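Local coordinates for protein putative ferredoxin (Hydrogenobacter thermophilus, PDB 7M1O) that binds a single [4Fe-4S] cluster and probably passes electrons through it as a small ferredoxin, at residues T5-D10 / G65-E70. Residues are numbered along the deposited sequence; the frame is centred on the assembly and turned at random.
Sequences TMVDPD and GSIITE. With SF4 (iron/sulfur cluster), chain C.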
loop_
_atom_site.group_PDB
_atom_site.type_symbol
_atom_site.label_atom_id
_atom_site.label_comp_id
_atom_site.label_asym_id
_atom_site.label_seq_id
_atom_site.Cartn_x
_atom_site.Cartn_y
_atom_site.Cartn_z
ATOM N N THR A 5 -3.008 1.319 6.001
ATOM C CA THR A 5 -1.814 0.847 5.308
ATOM C C THR A 5 -0.949 2.012 4.828
ATOM O O THR A 5 -1.444 3.118 4.602
ATOM C CB THR A 5 -2.192 -0.052 4.103
ATOM O OG1 THR A 5 -1.007 -0.568 3.483
ATOM C CG2 THR A 5 -3.011 0.725 3.076
ATOM N N MET A 6 0.351 1.757 4.699
ATOM C CA MET A 6 1.294 2.744 4.182
ATOM C C MET A 6 2.376 2.045 3.370
ATOM O O MET A 6 2.539 0.829 3.467
ATOM C CB MET A 6 1.930 3.552 5.323
ATOM C CG MET A 6 2.848 2.756 6.260
ATOM S SD MET A 6 3.986 3.826 7.171
ATOM C CE MET A 6 4.718 2.678 8.333
ATOM N N VAL A 7 3.108 2.818 2.573
ATOM C CA VAL A 7 4.242 2.302 1.818
ATOM C C VAL A 7 5.527 2.970 2.289
ATOM O O VAL A 7 5.594 4.191 2.404
ATOM C CB VAL A 7 4.072 2.529 0.300
ATOM C CG1 VAL A 7 5.318 2.082 -0.461
ATOM C CG2 VAL A 7 2.848 1.789 -0.212
ATOM N N ASP A 8 6.538 2.156 2.568
ATOM C CA ASP A 8 7.857 2.655 2.926
ATOM C C ASP A 8 8.675 2.870 1.652
ATOM O O ASP A 8 9.191 1.908 1.084
ATOM C CB ASP A 8 8.566 1.676 3.863
ATOM C CG ASP A 8 9.823 2.258 4.478
ATOM O OD1 ASP A 8 10.344 3.260 3.948
ATOM O OD2 ASP A 8 10.292 1.708 5.496
ATOM N N PRO A 9 8.802 4.130 1.198
ATOM C CA PRO A 9 9.470 4.365 -0.085
ATOM C C PRO A 9 10.955 4.026 -0.052
ATOM O O PRO A 9 11.567 3.821 -1.099
ATOM C CB PRO A 9 9.261 5.862 -0.314
ATOM C CG PRO A 9 9.182 6.432 1.054
ATOM C CD PRO A 9 8.475 5.395 1.881
ATOM N N ASP A 10 11.523 3.969 1.147
ATOM C CA ASP A 10 12.947 3.708 1.307
ATOM C C ASP A 10 13.330 2.309 0.833
ATOM O O ASP A 10 14.467 2.082 0.419
ATOM C CB ASP A 10 13.349 3.889 2.771
ATOM C CG ASP A 10 12.998 5.264 3.306
ATOM O OD1 ASP A 10 13.051 6.240 2.526
ATOM O OD2 ASP A 10 12.666 5.369 4.506
ATOM N N GLY A 65 8.854 -5.970 1.589
ATOM C CA GLY A 65 8.282 -5.722 2.900
ATOM C C GLY A 65 8.086 -4.234 3.136
ATOM O O GLY A 65 8.206 -3.752 4.264
ATOM N N SER A 66 7.781 -3.512 2.060
ATOM C CA SER A 66 7.664 -2.058 2.104
ATOM C C SER A 66 6.281 -1.616 2.558
ATOM O O SER A 66 6.113 -0.517 3.087
ATOM C CB SER A 66 7.963 -1.457 0.729
ATOM O OG SER A 66 9.250 -1.833 0.276
ATOM N N ILE A 67 5.290 -2.471 2.339
ATOM C CA ILE A 67 3.921 -2.154 2.712
ATOM C C ILE A 67 3.672 -2.528 4.164
ATOM O O ILE A 67 3.752 -3.698 4.544
ATOM C CB ILE A 67 2.905 -2.877 1.812
ATOM C CG1 ILE A 67 3.187 -2.546 0.343
ATOM C CG2 ILE A 67 1.483 -2.475 2.193
ATOM C CD1 ILE A 67 2.288 -3.251 -0.640
ATOM N N ILE A 68 3.380 -1.514 4.970
ATOM C CA ILE A 68 3.051 -1.704 6.372
ATOM C C ILE A 68 1.549 -1.557 6.539
ATOM O O ILE A 68 0.969 -0.554 6.131
ATOM C CB ILE A 68 3.787 -0.695 7.270
ATOM C CG1 ILE A 68 5.264 -0.602 6.868
ATOM C CG2 ILE A 68 3.644 -1.077 8.737
ATOM C CD1 ILE A 68 5.985 -1.933 6.805
ATOM N N THR A 69 0.926 -2.573 7.124
ATOM C CA THR A 69 -0.521 -2.617 7.297
ATOM C C THR A 69 -0.829 -3.020 8.731
ATOM O O THR A 69 -0.112 -3.829 9.318
ATOM C CB THR A 69 -1.178 -3.614 6.316
ATOM O OG1 THR A 69 -0.968 -3.171 4.969
ATOM C CG2 THR A 69 -2.673 -3.743 6.570
ATOM N N GLU A 70 -1.887 -2.456 9.302
ATOM C CA GLU A 70 -2.261 -2.812 10.663
ATOM C C GLU A 70 -3.729 -2.543 10.963
ATOM O O GLU A 70 -4.379 -1.723 10.313
ATOM C CB GLU A 70 -1.377 -2.064 11.666
ATOM C CG GLU A 70 -1.298 -0.566 11.447
ATOM C CD GLU A 70 -0.347 0.119 12.415
ATOM O OE1 GLU A 70 0.622 -0.527 12.870
ATOM O OE2 GLU A 70 -0.569 1.306 12.722
HETATM FE FE1 SF4 C . 6.974 -1.350 -4.018
HETATM FE FE2 SF4 C . 6.112 -3.475 -2.529
HETATM FE FE3 SF4 C . 6.235 -3.676 -5.249
HETATM FE FE4 SF4 C . 4.343 -2.077 -4.092
HETATM S S1 SF4 C . 4.517 -4.340 -3.911
HETATM S S2 SF4 C . 5.666 -1.561 -5.875
HETATM S S3 SF4 C . 5.497 -1.296 -2.284
HETATM S S4 SF4 C . 7.987 -3.380 -3.821
HETATM O O HOH W 1 10.005 -1.313 4.852
#
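Met6 and Ile68 stand side by side on one face of an antiparallel strand pair, pointing the same way. The unbranched methionine runs on extended beyond CG, and its CE comes to rest 3.6 Å from Ile68 CG1. Beneath them the two backbones bond reciprocally: Met6 N gives to Ile68 O (2.8 Å), nearly in line with the carbonyl, and Ile68 N gives back to Met6 O.

The other face carries Thr5, Val7, Ile67 and Thr69. Beta-branched residues suit these extended backbones, and the threonines add polar ends. Thr5 OG1, swung anti to the backbone N (chi1 -177°), crosses to Thr69 OG1 in a 3.0 Å hydrogen bond; Tyr26 OH also bonds Thr5 OG1, and Thr59 OG1 bonds Thr69 OG1. Ile67 CG1 and Val7 CG1 reach cluster sulfur S3 at 3.7 and 3.8 Å, lining the iron-sulfur pocket with Ser66. Past strand 3-7, Asp8 N still bonds Ser66 O (2.8 Å), and its short carboxylate bends back so that OD1 takes Asp10 N in an Asx turn.

The pair joins the chain's first and last strands, as in related ferredoxins; 3-7 lies between 45-47 and 67-71. Helix 52-61 packs on the threonine face through Val55 and Thr59, while Trp44, from a loop, packs against Met6 and Ile68 on the opposite face.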